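Local coordinates for protein CaaX farnesyltransferase alpha subunit Ram2 (Aspergillus fumigatus, PDB 4L9P) that forms, with its beta subunit, the CaaX farnesyltransferase, which probably transfers a farnesyl group to proteins ending in a CaaX motif, at residues Gln124-Arg129 / Tyr161-Tyr166; Thr89-Arg94 / Glu110-Val115; Lys114-His119 / Met151-Gln156; Arg145-Leu150 / Thr165-Leu170. The protein carries 1 engineered substitution. All blocks are in the same frame, centred on the assembly; numbering follows the deposited sequence. Where two conformers were deposited one is given.

Contact 1 of 4, residues Gln124-Arg129 / Tyr161-Tyr166. With FII ([(3,7,11-trimethyl-dodeca-2,6,10-trienyloxycarbamoyl)-methyl]-phosphonic acid), chain Q.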
# COMPACT_ATOMS: atom_id res chain seq x y z
N GLN A 124 6.35 -11.88 8.53
CA GLN A 124 7.52 -12.41 9.20
C GLN A 124 7.79 -13.81 8.68
O GLN A 124 8.95 -14.13 8.40
CB GLN A 124 7.22 -12.51 10.70
CG GLN A 124 7.27 -11.14 11.44
CD GLN A 124 6.13 -10.25 11.05
OE1 GLN A 124 4.97 -10.65 11.14
NE2 GLN A 124 6.46 -9.03 10.63
N ILE A 125 6.74 -14.63 8.52
CA ILE A 125 7.03 -16.03 8.18
C ILE A 125 7.71 -16.12 6.80
O ILE A 125 8.59 -16.95 6.54
CB ILE A 125 5.64 -16.78 8.12
CG1 ILE A 125 5.19 -17.06 9.55
CG2 ILE A 125 5.66 -18.05 7.25
CD1 ILE A 125 3.65 -17.44 9.56
N TRP A 126 7.31 -15.25 5.88
CA TRP A 126 7.82 -15.28 4.52
C TRP A 126 9.12 -14.52 4.38
O TRP A 126 9.98 -14.92 3.58
CB TRP A 126 6.73 -14.85 3.51
CG TRP A 126 5.68 -15.93 3.55
CD1 TRP A 126 4.52 -15.99 4.30
CD2 TRP A 126 5.78 -17.20 2.89
NE1 TRP A 126 3.94 -17.24 4.20
CE2 TRP A 126 4.69 -17.99 3.32
CE3 TRP A 126 6.70 -17.74 1.99
CZ2 TRP A 126 4.51 -19.31 2.87
CZ3 TRP A 126 6.53 -19.02 1.55
CH2 TRP A 126 5.42 -19.81 1.97
N HIS A 127 9.32 -13.48 5.18
CA HIS A 127 10.65 -12.87 5.29
C HIS A 127 11.65 -13.88 5.90
O HIS A 127 12.76 -14.06 5.38
CB HIS A 127 10.66 -11.56 6.08
CG HIS A 127 12.03 -10.99 6.15
ND1 HIS A 127 12.70 -10.56 5.03
CD2 HIS A 127 12.88 -10.85 7.20
CE1 HIS A 127 13.92 -10.17 5.38
NE2 HIS A 127 14.05 -10.32 6.69
N HIS A 128 11.24 -14.61 6.95
CA HIS A 128 12.14 -15.56 7.61
C HIS A 128 12.53 -16.63 6.61
O HIS A 128 13.69 -17.06 6.55
CB HIS A 128 11.40 -16.18 8.80
CG HIS A 128 12.26 -17.05 9.65
ND1 HIS A 128 13.25 -16.53 10.46
CD2 HIS A 128 12.20 -18.38 9.90
CE1 HIS A 128 13.80 -17.53 11.15
NE2 HIS A 128 13.19 -18.67 10.83
N ARG A 129 11.60 -17.07 5.77
CA ARG A 129 11.91 -18.10 4.76
C ARG A 129 13.01 -17.59 3.82
O ARG A 129 13.95 -18.34 3.48
CB ARG A 129 10.66 -18.48 3.96
CG ARG A 129 10.87 -19.80 3.19
CD ARG A 129 9.61 -20.15 2.40
NE ARG A 129 9.63 -21.58 2.02
CZ ARG A 129 9.19 -22.57 2.79
NH1 ARG A 129 8.58 -22.32 3.96
NH2 ARG A 129 9.39 -23.85 2.38
N TYR A 161 -0.16 -12.44 -1.40
CA TYR A 161 0.87 -11.51 -1.89
C TYR A 161 2.22 -11.87 -1.34
O TYR A 161 3.25 -11.75 -2.08
CB TYR A 161 0.47 -10.05 -1.45
CG TYR A 161 1.19 -8.97 -2.21
CD1 TYR A 161 2.48 -8.58 -1.85
CD2 TYR A 161 0.60 -8.35 -3.33
CE1 TYR A 161 3.16 -7.55 -2.54
CE2 TYR A 161 1.26 -7.35 -4.01
CZ TYR A 161 2.56 -6.98 -3.62
OH TYR A 161 3.24 -5.98 -4.28
N HIS A 162 2.31 -12.26 -0.07
CA HIS A 162 3.64 -12.50 0.50
C HIS A 162 4.26 -13.77 -0.08
O HIS A 162 5.49 -13.84 -0.20
CB HIS A 162 3.49 -12.67 2.01
CG HIS A 162 2.97 -11.43 2.67
ND1 HIS A 162 1.77 -11.40 3.37
CD2 HIS A 162 3.36 -10.15 2.53
CE1 HIS A 162 1.53 -10.15 3.75
NE2 HIS A 162 2.52 -9.38 3.30
N VAL A 163 3.43 -14.76 -0.42
CA VAL A 163 3.98 -15.96 -1.01
C VAL A 163 4.41 -15.66 -2.44
O VAL A 163 5.47 -16.18 -2.85
CB VAL A 163 2.94 -17.12 -0.99
CG1 VAL A 163 3.60 -18.43 -1.56
CG2 VAL A 163 2.44 -17.33 0.45
N TRP A 164 3.65 -14.90 -3.24
CA TRP A 164 4.16 -14.52 -4.54
C TRP A 164 5.44 -13.70 -4.45
O TRP A 164 6.34 -13.90 -5.27
CB TRP A 164 3.08 -13.70 -5.32
CG TRP A 164 1.97 -14.59 -5.86
CD1 TRP A 164 0.65 -14.69 -5.39
CD2 TRP A 164 2.09 -15.51 -6.95
NE1 TRP A 164 -0.03 -15.60 -6.17
CE2 TRP A 164 0.82 -16.12 -7.13
CE3 TRP A 164 3.15 -15.87 -7.82
CZ2 TRP A 164 0.56 -17.04 -8.18
CZ3 TRP A 164 2.92 -16.81 -8.82
CH2 TRP A 164 1.62 -17.40 -9.01
N THR A 165 5.54 -12.76 -3.50
CA THR A 165 6.77 -12.00 -3.34
C THR A 165 7.94 -12.94 -3.05
O THR A 165 9.02 -12.80 -3.66
CB THR A 165 6.60 -10.96 -2.21
OG1 THR A 165 5.63 -9.99 -2.67
CG2 THR A 165 7.93 -10.27 -1.92
N TYR A 166 7.70 -13.91 -2.16
CA TYR A 166 8.79 -14.89 -1.90
C TYR A 166 9.12 -15.64 -3.18
O TYR A 166 10.33 -15.86 -3.49
CB TYR A 166 8.34 -15.82 -0.82
CG TYR A 166 9.37 -16.98 -0.62
CD1 TYR A 166 10.56 -16.79 0.12
CD2 TYR A 166 9.17 -18.19 -1.29
CE1 TYR A 166 11.49 -17.83 0.23
CE2 TYR A 166 10.11 -19.21 -1.19
CZ TYR A 166 11.25 -18.99 -0.42
OH TYR A 166 12.19 -20.00 -0.26
C1 FII Q . 2.47 2.92 5.64
C2 FII Q . 2.09 1.47 5.49
C6 FII Q . 2.61 0.57 6.53
C10 FII Q . 1.59 1.02 4.18
C11 FII Q . 1.25 -0.44 3.86
C12 FII Q . -0.30 -0.58 3.98
C15 FII Q . -0.95 -1.78 3.29
C18 FII Q . -2.45 -1.97 3.38
C22 FII Q . -0.02 -2.91 2.96
C23 FII Q . -0.58 -3.91 1.96
C24 FII Q . 0.26 -5.13 1.87
C27 FII Q . -0.51 -6.25 1.25
C30 FII Q . -0.40 -6.34 -0.26
C34 FII Q . -0.67 -7.44 2.12
C35 FII Q . -1.17 -8.77 1.60
O36 FII Q . -2.44 -9.09 2.14
N42 FII Q . -3.42 -8.16 1.95
C43 FII Q . -4.29 -8.50 0.90
O44 FII Q . -4.17 -9.50 0.18
C45 FII Q . -5.43 -7.51 0.73
P46 FII Q . -6.01 -7.30 -1.03
O49 FII Q . -4.78 -7.12 -1.84
O50 FII Q . -6.85 -8.49 -1.39
O51 FII Q . -6.85 -6.01 -0.93

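Contact 2 of 4, residues Thr89-Arg94 / Glu110-Val115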
# COMPACT_ATOMS: atom_id res chain seq x y z
N THR A 89 10.00 -8.97 16.32
CA THR A 89 11.32 -9.05 16.99
C THR A 89 11.75 -10.53 17.23
O THR A 89 12.90 -10.89 16.99
CB THR A 89 11.26 -8.36 18.34
OG1 THR A 89 10.90 -6.98 18.14
CG2 THR A 89 12.62 -8.41 19.08
N VAL A 90 10.81 -11.37 17.65
CA VAL A 90 11.24 -12.74 18.03
C VAL A 90 11.70 -13.52 16.80
O VAL A 90 12.60 -14.35 16.89
CB VAL A 90 10.12 -13.46 18.78
CG1 VAL A 90 9.02 -13.93 17.89
CG2 VAL A 90 10.70 -14.71 19.50
N TRP A 91 11.13 -13.24 15.61
CA TRP A 91 11.60 -13.95 14.41
C TRP A 91 13.03 -13.53 14.04
O TRP A 91 13.85 -14.37 13.63
CB TRP A 91 10.69 -13.57 13.21
CG TRP A 91 9.38 -14.23 13.21
CD1 TRP A 91 8.15 -13.72 13.66
CD2 TRP A 91 9.13 -15.54 12.75
NE1 TRP A 91 7.16 -14.68 13.48
CE2 TRP A 91 7.74 -15.80 12.93
CE3 TRP A 91 9.94 -16.56 12.24
CZ2 TRP A 91 7.16 -16.99 12.53
CZ3 TRP A 91 9.34 -17.75 11.85
CH2 TRP A 91 7.97 -17.96 11.98
N ILE A 92 13.31 -12.24 14.14
CA ILE A 92 14.66 -11.81 13.81
C ILE A 92 15.69 -12.39 14.79
O ILE A 92 16.76 -12.86 14.37
CB ILE A 92 14.74 -10.27 13.83
CG1 ILE A 92 13.85 -9.76 12.67
CG2 ILE A 92 16.19 -9.75 13.72
CD1 ILE A 92 13.44 -8.43 12.86
N TYR A 93 15.34 -12.43 16.09
CA TYR A 93 16.23 -13.03 17.07
C TYR A 93 16.37 -14.55 16.80
O TYR A 93 17.47 -15.10 16.87
CB TYR A 93 15.66 -12.74 18.45
CG TYR A 93 16.46 -13.31 19.58
CD1 TYR A 93 17.78 -13.06 19.70
CD2 TYR A 93 15.82 -14.11 20.54
CE1 TYR A 93 18.54 -13.63 20.82
CE2 TYR A 93 16.49 -14.64 21.61
CZ TYR A 93 17.85 -14.40 21.76
OH TYR A 93 18.48 -14.99 22.86
N ARG A 94 15.28 -15.24 16.46
CA ARG A 94 15.36 -16.65 16.10
C ARG A 94 16.36 -16.88 14.98
O ARG A 94 17.16 -17.80 15.07
CB ARG A 94 13.95 -17.20 15.73
CG ARG A 94 13.97 -18.65 15.33
CD ARG A 94 12.54 -19.17 15.06
NE ARG A 94 12.58 -20.61 14.76
CZ ARG A 94 12.42 -21.55 15.67
NH1 ARG A 94 12.24 -21.21 16.94
NH2 ARG A 94 12.47 -22.84 15.29
N GLU A 110 11.30 -27.31 7.61
CA GLU A 110 10.15 -28.18 7.84
C GLU A 110 9.29 -27.65 9.01
O GLU A 110 8.05 -27.71 8.95
CB GLU A 110 10.64 -29.63 8.04
CG GLU A 110 11.33 -30.16 6.78
CD GLU A 110 10.41 -30.24 5.54
OE1 GLU A 110 9.37 -30.95 5.65
OE2 GLU A 110 10.70 -29.60 4.49
N TRP A 111 9.92 -27.08 10.04
CA TRP A 111 9.13 -26.42 11.12
C TRP A 111 8.38 -25.18 10.57
O TRP A 111 7.17 -24.99 10.84
CB TRP A 111 10.08 -26.03 12.25
CG TRP A 111 9.43 -25.18 13.29
CD1 TRP A 111 8.70 -25.63 14.37
CD2 TRP A 111 9.46 -23.75 13.39
NE1 TRP A 111 8.25 -24.54 15.12
CE2 TRP A 111 8.73 -23.39 14.55
CE3 TRP A 111 10.06 -22.75 12.62
CZ2 TRP A 111 8.57 -22.06 14.93
CZ3 TRP A 111 9.89 -21.43 13.00
CH2 TRP A 111 9.13 -21.10 14.15
N LEU A 112 9.08 -24.35 9.79
CA LEU A 112 8.48 -23.12 9.26
C LEU A 112 7.28 -23.45 8.38
O LEU A 112 6.28 -22.74 8.42
CB LEU A 112 9.56 -22.37 8.47
CG LEU A 112 9.08 -20.99 7.97
CD1 LEU A 112 8.69 -20.04 9.12
CD2 LEU A 112 10.18 -20.40 7.08
N ASN A 113 7.37 -24.54 7.61
CA ASN A 113 6.24 -24.90 6.75
C ASN A 113 4.97 -25.12 7.59
O ASN A 113 3.86 -24.74 7.18
CB ASN A 113 6.50 -26.22 6.04
CG ASN A 113 7.52 -26.11 4.95
OD1 ASN A 113 7.93 -25.02 4.54
ND2 ASN A 113 7.99 -27.27 4.47
N LYS A 114 5.09 -25.73 8.76
CA LYS A 114 3.93 -25.93 9.63
C LYS A 114 3.36 -24.62 10.15
O LYS A 114 2.14 -24.46 10.24
CB LYS A 114 4.35 -26.84 10.84
CG LYS A 114 4.73 -28.25 10.38
CD LYS A 114 5.44 -29.02 11.52
CE LYS A 114 6.35 -30.17 10.98
NZ LYS A 114 7.08 -31.04 11.99
N VAL A 115 4.23 -23.69 10.51
CA VAL A 115 3.78 -22.38 10.95
C VAL A 115 3.06 -21.64 9.81
O VAL A 115 2.00 -21.03 10.01
CB VAL A 115 4.98 -21.51 11.49
CG1 VAL A 115 4.42 -20.18 12.08
CG2 VAL A 115 5.78 -22.25 12.60

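Contact 3 of 4, residues Lys114-His119 / Met151-Gln156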
# COMPACT_ATOMS: atom_id res chain seq x y z
N LYS A 114 5.09 -25.73 8.76
CA LYS A 114 3.93 -25.93 9.63
C LYS A 114 3.36 -24.62 10.15
O LYS A 114 2.14 -24.46 10.24
CB LYS A 114 4.35 -26.84 10.84
CG LYS A 114 4.73 -28.25 10.38
CD LYS A 114 5.44 -29.02 11.52
CE LYS A 114 6.35 -30.17 10.98
NZ LYS A 114 7.08 -31.04 11.99
N VAL A 115 4.23 -23.69 10.51
CA VAL A 115 3.78 -22.38 10.95
C VAL A 115 3.06 -21.64 9.81
O VAL A 115 2.00 -21.03 10.01
CB VAL A 115 4.98 -21.51 11.49
CG1 VAL A 115 4.42 -20.18 12.08
CG2 VAL A 115 5.78 -22.25 12.60
N ALA A 116 3.64 -21.72 8.61
CA ALA A 116 3.12 -21.05 7.42
C ALA A 116 1.71 -21.58 7.09
O ALA A 116 0.84 -20.83 6.69
CB ALA A 116 4.08 -21.22 6.21
N LEU A 117 1.51 -22.90 7.27
CA LEU A 117 0.20 -23.55 6.98
C LEU A 117 -0.84 -23.16 8.02
O LEU A 117 -2.04 -23.22 7.73
CB LEU A 117 0.36 -25.08 6.94
CG LEU A 117 1.06 -25.59 5.67
CD1 LEU A 117 1.42 -27.08 5.85
CD2 LEU A 117 0.11 -25.39 4.50
N LYS A 118 -0.42 -22.69 9.18
CA LYS A 118 -1.37 -22.33 10.23
C LYS A 118 -1.78 -20.87 10.13
O LYS A 118 -2.88 -20.51 10.57
CB LYS A 118 -0.81 -22.56 11.62
CG LYS A 118 -0.83 -24.00 12.08
CD LYS A 118 -0.30 -24.04 13.54
CE LYS A 118 -0.10 -25.48 14.05
NZ LYS A 118 0.37 -25.56 15.50
N HIS A 119 -0.93 -20.01 9.58
CA HIS A 119 -1.14 -18.55 9.66
C HIS A 119 -0.96 -17.91 8.30
O HIS A 119 0.09 -17.58 7.90
CB HIS A 119 -0.12 -17.93 10.61
CG HIS A 119 -0.18 -18.50 12.00
ND1 HIS A 119 -1.21 -18.18 12.86
CD2 HIS A 119 0.65 -19.33 12.68
CE1 HIS A 119 -0.99 -18.76 14.03
NE2 HIS A 119 0.11 -19.48 13.94
N MET A 151 2.99 -24.28 -3.87
CA MET A 151 1.68 -24.63 -4.41
C MET A 151 0.69 -25.11 -3.36
O MET A 151 -0.52 -24.89 -3.56
CB MET A 151 1.83 -25.69 -5.50
CG MET A 151 2.59 -25.14 -6.73
SD MET A 151 1.81 -23.71 -7.50
CE MET A 151 0.65 -24.54 -8.59
N GLU A 152 1.15 -25.67 -2.24
CA GLU A 152 0.27 -25.95 -1.10
C GLU A 152 -0.33 -24.65 -0.58
O GLU A 152 -1.52 -24.58 -0.20
CB GLU A 152 1.06 -26.60 0.04
CG GLU A 152 0.18 -27.36 1.01
CD GLU A 152 0.94 -28.34 1.94
OE1 GLU A 152 0.32 -28.91 2.85
OE2 GLU A 152 2.16 -28.52 1.80
N MET A 153 0.49 -23.59 -0.55
CA MET A 153 -0.02 -22.29 -0.06
C MET A 153 -1.01 -21.73 -1.07
O MET A 153 -2.08 -21.21 -0.66
CB MET A 153 1.14 -21.30 0.12
CG MET A 153 2.14 -21.69 1.20
SD MET A 153 1.43 -21.77 2.89
CE MET A 153 0.75 -20.10 3.08
N PHE A 154 -0.65 -21.77 -2.35
CA PHE A 154 -1.55 -21.17 -3.35
C PHE A 154 -2.85 -21.93 -3.52
O PHE A 154 -3.83 -21.35 -3.99
CB PHE A 154 -0.82 -21.03 -4.72
CG PHE A 154 0.30 -20.05 -4.71
CD1 PHE A 154 0.13 -18.80 -4.14
CD2 PHE A 154 1.50 -20.36 -5.35
CE1 PHE A 154 1.19 -17.86 -4.18
CE2 PHE A 154 2.52 -19.45 -5.40
CZ PHE A 154 2.40 -18.20 -4.80
N ALA A 155 -2.88 -23.21 -3.14
CA ALA A 155 -4.16 -23.96 -3.17
C ALA A 155 -5.10 -23.40 -2.12
O ALA A 155 -6.32 -23.56 -2.25
CB ALA A 155 -3.87 -25.46 -2.91
N GLN A 156 -4.58 -22.79 -1.05
CA GLN A 156 -5.45 -22.22 -0.04
C GLN A 156 -5.75 -20.75 -0.34
O GLN A 156 -6.90 -20.30 -0.08
CB GLN A 156 -4.78 -22.33 1.29
CG GLN A 156 -4.66 -23.80 1.65
CD GLN A 156 -3.80 -24.03 2.83
OE1 GLN A 156 -4.18 -23.78 3.92
NE2 GLN A 156 -2.58 -24.48 2.59
O HOH W 1 -3.30 -25.08 6.37

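Contact 4 of 4, residues Arg145-Leu150 / Thr165-Leu170. With EDO (1,2-ethanediol), chain E.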
# COMPACT_ATOMS: atom_id res chain seq x y z
N ARG A 145 11.41 -29.98 -2.96
CA ARG A 145 9.95 -29.90 -2.76
C ARG A 145 9.57 -28.47 -2.37
O ARG A 145 8.46 -28.22 -1.89
CB ARG A 145 9.51 -30.89 -1.67
CG ARG A 145 9.62 -32.36 -2.16
CD ARG A 145 8.64 -32.63 -3.32
NE ARG A 145 8.67 -34.04 -3.76
CZ ARG A 145 9.52 -34.51 -4.67
NH1 ARG A 145 10.46 -33.71 -5.19
NH2 ARG A 145 9.40 -35.79 -5.02
N GLU A 146 10.45 -27.54 -2.64
CA GLU A 146 10.16 -26.12 -2.31
C GLU A 146 9.03 -25.61 -3.20
O GLU A 146 8.07 -24.93 -2.69
CB GLU A 146 11.42 -25.27 -2.54
CG GLU A 146 11.21 -23.77 -2.25
CD GLU A 146 11.02 -23.47 -0.80
OE1 GLU A 146 11.00 -24.38 0.07
OE2 GLU A 146 10.78 -22.28 -0.46
N GLN A 147 9.06 -25.82 -4.52
CA GLN A 147 7.95 -25.33 -5.40
C GLN A 147 6.62 -25.98 -4.99
O GLN A 147 5.57 -25.31 -4.95
CB GLN A 147 8.30 -25.56 -6.88
CG GLN A 147 9.44 -24.66 -7.35
CD GLN A 147 10.02 -25.13 -8.65
OE1 GLN A 147 10.20 -26.33 -8.87
NE2 GLN A 147 10.31 -24.19 -9.56
N ASP A 148 6.64 -27.25 -4.62
CA ASP A 148 5.40 -27.89 -4.19
C ASP A 148 4.84 -27.27 -2.91
O ASP A 148 3.62 -27.16 -2.77
CB ASP A 148 5.66 -29.41 -3.91
CG ASP A 148 5.66 -30.24 -5.17
OD1 ASP A 148 5.59 -29.70 -6.28
OD2 ASP A 148 5.75 -31.46 -5.05
N PHE A 149 5.71 -26.88 -1.98
CA PHE A 149 5.20 -26.22 -0.79
C PHE A 149 4.52 -24.91 -1.18
O PHE A 149 3.43 -24.56 -0.63
CB PHE A 149 6.30 -25.91 0.26
CG PHE A 149 5.70 -25.34 1.50
CD1 PHE A 149 4.88 -26.15 2.28
CD2 PHE A 149 5.84 -24.01 1.81
CE1 PHE A 149 4.19 -25.62 3.36
CE2 PHE A 149 5.20 -23.46 2.96
CZ PHE A 149 4.35 -24.27 3.70
N LEU A 150 5.12 -24.12 -2.08
CA LEU A 150 4.48 -22.86 -2.46
C LEU A 150 3.12 -23.19 -3.11
O LEU A 150 2.13 -22.44 -2.86
CB LEU A 150 5.34 -22.10 -3.47
CG LEU A 150 6.72 -21.78 -2.87
CD1 LEU A 150 7.46 -20.91 -3.89
CD2 LEU A 150 6.66 -21.12 -1.50
N THR A 165 5.54 -12.76 -3.50
CA THR A 165 6.77 -12.00 -3.34
C THR A 165 7.94 -12.94 -3.05
O THR A 165 9.02 -12.80 -3.66
CB THR A 165 6.60 -10.96 -2.21
OG1 THR A 165 5.63 -9.99 -2.67
CG2 THR A 165 7.93 -10.27 -1.92
N TYR A 166 7.70 -13.91 -2.16
CA TYR A 166 8.79 -14.89 -1.90
C TYR A 166 9.12 -15.64 -3.18
O TYR A 166 10.33 -15.86 -3.49
CB TYR A 166 8.34 -15.82 -0.82
CG TYR A 166 9.37 -16.98 -0.62
CD1 TYR A 166 10.56 -16.79 0.12
CD2 TYR A 166 9.17 -18.19 -1.29
CE1 TYR A 166 11.49 -17.83 0.23
CE2 TYR A 166 10.11 -19.21 -1.19
CZ TYR A 166 11.25 -18.99 -0.42
OH TYR A 166 12.19 -20.00 -0.26
N ARG A 167 8.13 -16.05 -3.96
CA ARG A 167 8.45 -16.83 -5.15
C ARG A 167 9.21 -15.98 -6.18
O ARG A 167 10.08 -16.52 -6.88
CB ARG A 167 7.17 -17.46 -5.76
CG ARG A 167 7.52 -18.62 -6.75
CD ARG A 167 6.31 -19.42 -7.18
NE ARG A 167 6.78 -20.56 -7.95
CZ ARG A 167 6.15 -21.72 -8.08
NH1 ARG A 167 4.95 -21.90 -7.53
NH2 ARG A 167 6.78 -22.71 -8.74
N HIS A 168 8.96 -14.66 -6.26
CA HIS A 168 9.77 -13.83 -7.16
C HIS A 168 11.22 -13.84 -6.66
O HIS A 168 12.15 -14.01 -7.49
CB HIS A 168 9.28 -12.36 -7.05
CG HIS A 168 10.21 -11.39 -7.69
ND1 HIS A 168 10.09 -11.05 -9.03
CD2 HIS A 168 11.33 -10.76 -7.24
CE1 HIS A 168 11.09 -10.24 -9.37
NE2 HIS A 168 11.86 -10.04 -8.31
N TRP A 169 11.44 -13.70 -5.35
CA TRP A 169 12.80 -13.73 -4.82
C TRP A 169 13.45 -15.10 -5.15
O TRP A 169 14.65 -15.15 -5.52
CB TRP A 169 12.77 -13.49 -3.28
CG TRP A 169 14.11 -13.72 -2.69
CD1 TRP A 169 15.18 -12.84 -2.61
CD2 TRP A 169 14.61 -14.97 -2.24
NE1 TRP A 169 16.27 -13.46 -2.10
CE2 TRP A 169 15.97 -14.77 -1.87
CE3 TRP A 169 14.02 -16.23 -2.08
CZ2 TRP A 169 16.77 -15.82 -1.37
CZ3 TRP A 169 14.85 -17.28 -1.61
CH2 TRP A 169 16.19 -17.05 -1.27
N LEU A 170 12.70 -16.19 -4.98
CA LEU A 170 13.24 -17.54 -5.21
C LEU A 170 13.67 -17.67 -6.65
O LEU A 170 14.78 -18.26 -6.93
CB LEU A 170 12.16 -18.54 -4.85
CG LEU A 170 12.59 -20.01 -4.94
CD1 LEU A 170 13.42 -20.38 -3.71
CD2 LEU A 170 11.32 -20.87 -5.03
C1 EDO E . 12.84 -30.04 0.75
O1 EDO E . 12.31 -29.37 -0.40
C2 EDO E . 12.56 -31.53 0.83
O2 EDO E . 13.08 -32.17 -0.36

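Contact 1 of 4, residues Gln124-Arg129 / Tyr161-Tyr166
This is a buried aromatic packing contact between segments of helices 123-133 and 161-174 that run nearly parallel, on the side facing the beta subunit. Trp126 packs between them. Val163 CG2 lies over one face of its indole, 3.7 Å from Trp126 CE2, and Ile125 CG2 of its own helix lies over the opposite face. The six-membered ring of Trp126 turns an edge toward the face of Tyr166, in an offset edge-to-face pair with planes at 61°. Trp126 CE3 comes within 3.8 Å of Tyr166 CB. Both helices fall in prenyltransferase alpha-subunit repeats of the TPR clan, and helix 146-156, between them in sequence, packs Leu150 and Met153 on Trp126. One turn further on, Arg129 crosses Tyr166 at about a right angle. Its CD sits over the phenol face, 3.7 Å from the ring centroid, as a CH-pi contact. The chain of Arg129 is extended from CG to NE, which carries the guanidinium past the ring to a salt bridge with Glu146. The start of helix 161-174 borders the bound farnesyl diphosphate analogue FII: FII C30, a methyl, lies over the Tyr161 ring, 3.6 Å from Tyr161 CG, and FII C35 is 3.7 Å from His162 CE1.

Contact 2 of 4, residues Thr89-Arg94 / Glu110-Val115
The indole of Trp111 has the guanidinium of Arg94 on one face and Val115 CG2, from its own helix, on the opposite face. At its edge, near the ring plane, comes Trp91 CZ3, 3.9 Å from Trp111 CZ3. The guanidinium lies almost flat on the indole, with the planes 25° apart. Arg94 CZ is 3.7 Å from the centroid of the six-membered ring, a cation-pi contact as well as a stack. Arg94 NE comes to 3.3 Å from Trp111 CZ3. CG of Arg94 is anti to the backbone N (chi1 179°) and the chain runs extended as far as NE, carrying the guanidinium across to the indole. The two segments run antiparallel, 167° apart, and belong to successive helices, 88-100 and 105-118, in the helical repeat array of the prenyltransferase alpha subunit. With the segment axes 14.8 Å apart, Trp91, Arg94 and Trp111 span most of the distance. Glu108 forms a salt bridge with Arg94 NH2 and probably helps hold the guanidinium on the ring. Leu112 and Val115 meet the end of Trp91: Leu112 CD1 is 3.6 Å from Trp91 CH2, and Val115 CG1 approaches the ring edge more loosely. Helix 123-133 adds Ile125 and His128 against Trp91.

Contact 3 of 4, residues Lys114-His119 / Met151-Gln156
Segments 114-119 and 151-156 run nearly parallel, 9° apart, with their helix axes 10.8 Å from each other. The closest CA pair is Leu117 and Met153, at 7.2 Å. Leu117 carries most of the contact. Its side chain crosses those of Glu152 and Gln156 at about a right angle. In one of the two conformers of Glu152, its OE1 lies 3.7 Å from Leu117 CD1. Leu117 CD2 is 3.4 Å from Gln156 NE2. These are contacts of methyls with polar groups, and no direct hydrogen bond joins the segments. The amide of Gln156 is fixed from within its own segment: NE2 donates to Glu152 O at 3.0 Å, nearly straight (164°), from above the carbonyl plane. This leaves OE1 turned to a water that donates to both Gln156 OE1 and Leu117 O, the latter at 2.6 Å, linking the two segments. On the buried side, Met153 is bent at chi2 and chi3. The bends bring Met153 CE to 3.7 Å from Ala116 O and Met153 SD to 4.2 Å from Leu117 CD2. Helix 123-133 packs here too, with Trp126 touching both Ala116 and Met153, while Val163 of helix 161-174 packs on Met153 as well.

Contact 4 of 4, residues Arg145-Leu150 / Thr165-Leu170
Glu146 and Tyr166 reach toward each other from opposite directions and meet in the one hydrogen bond between the segments. Tyr166 OH donates to Glu146 OE2 at 2.7 Å. The carboxylate and phenol planes are 66° apart, and the hydroxyl meets OE2 from above the carboxylate plane, 40° out of it. Glu146 bends at chi2, which turns its carboxylate toward the phenol while Glu146 CG stays 4.0 Å from Leu170 CD2. The same OE2 forms a salt bridge with Arg129 NE, so two donors hold this buried oxygen. The nearby positive charge probably favours the ionised carboxylate.

Leu150 packs beside this bond and touches both Tyr166 and Arg167. It crosses Tyr166 at about a right angle, with Leu150 CD2 3.9 Å from Tyr166 CD2. Its other methyl, CD1, is 3.7 Å from Arg167 CG, lies over one face of the guanidinium and also touches Leu170 CD2. The Arg167 chain is extended from CG to NE and crosses Gln147 at about a right angle, with Arg167 NH2 3.6 Å from Gln147 CG. The charge of Arg167 is met elsewhere, by salt bridges from NH2 to Asp185 and Glu182. Glu182 also accepts a bond from Gln147 NE2.

The segments run antiparallel, crossing at -161°, and belong to helices 146-156 and 161-174; both lie within one sequence repeat of the TPR clan. Helix 123-133 packs Met133 against Tyr166, helix 180-192 supplies the acidic partners of Arg167, and helix 197-208 places His202 on Arg167.

Overall arrangement
Contacts 1, 2 and 4 are buried, while contact 3 is partly exposed and uses a bridging water. Contacts 2 and 3 share helix 105-118, contacts 3 and 4 share helix 146-156, and contacts 1 and 4 share helix 161-174. Contacts 2 and 4 join antiparallel helices that follow each other in the chain. Contacts 1 and 3 join nearly parallel helices further apart in sequence. Contact 1 is aromatic and borders the isoprenoid site, contact 2 rests on a cation-pi stack, and contact 4 combines a buried hydrogen bond with leucine packing. Arg129 of contact 1 ties three of them: it bonds Asn113 of contact 2 and Glu146 of contact 4.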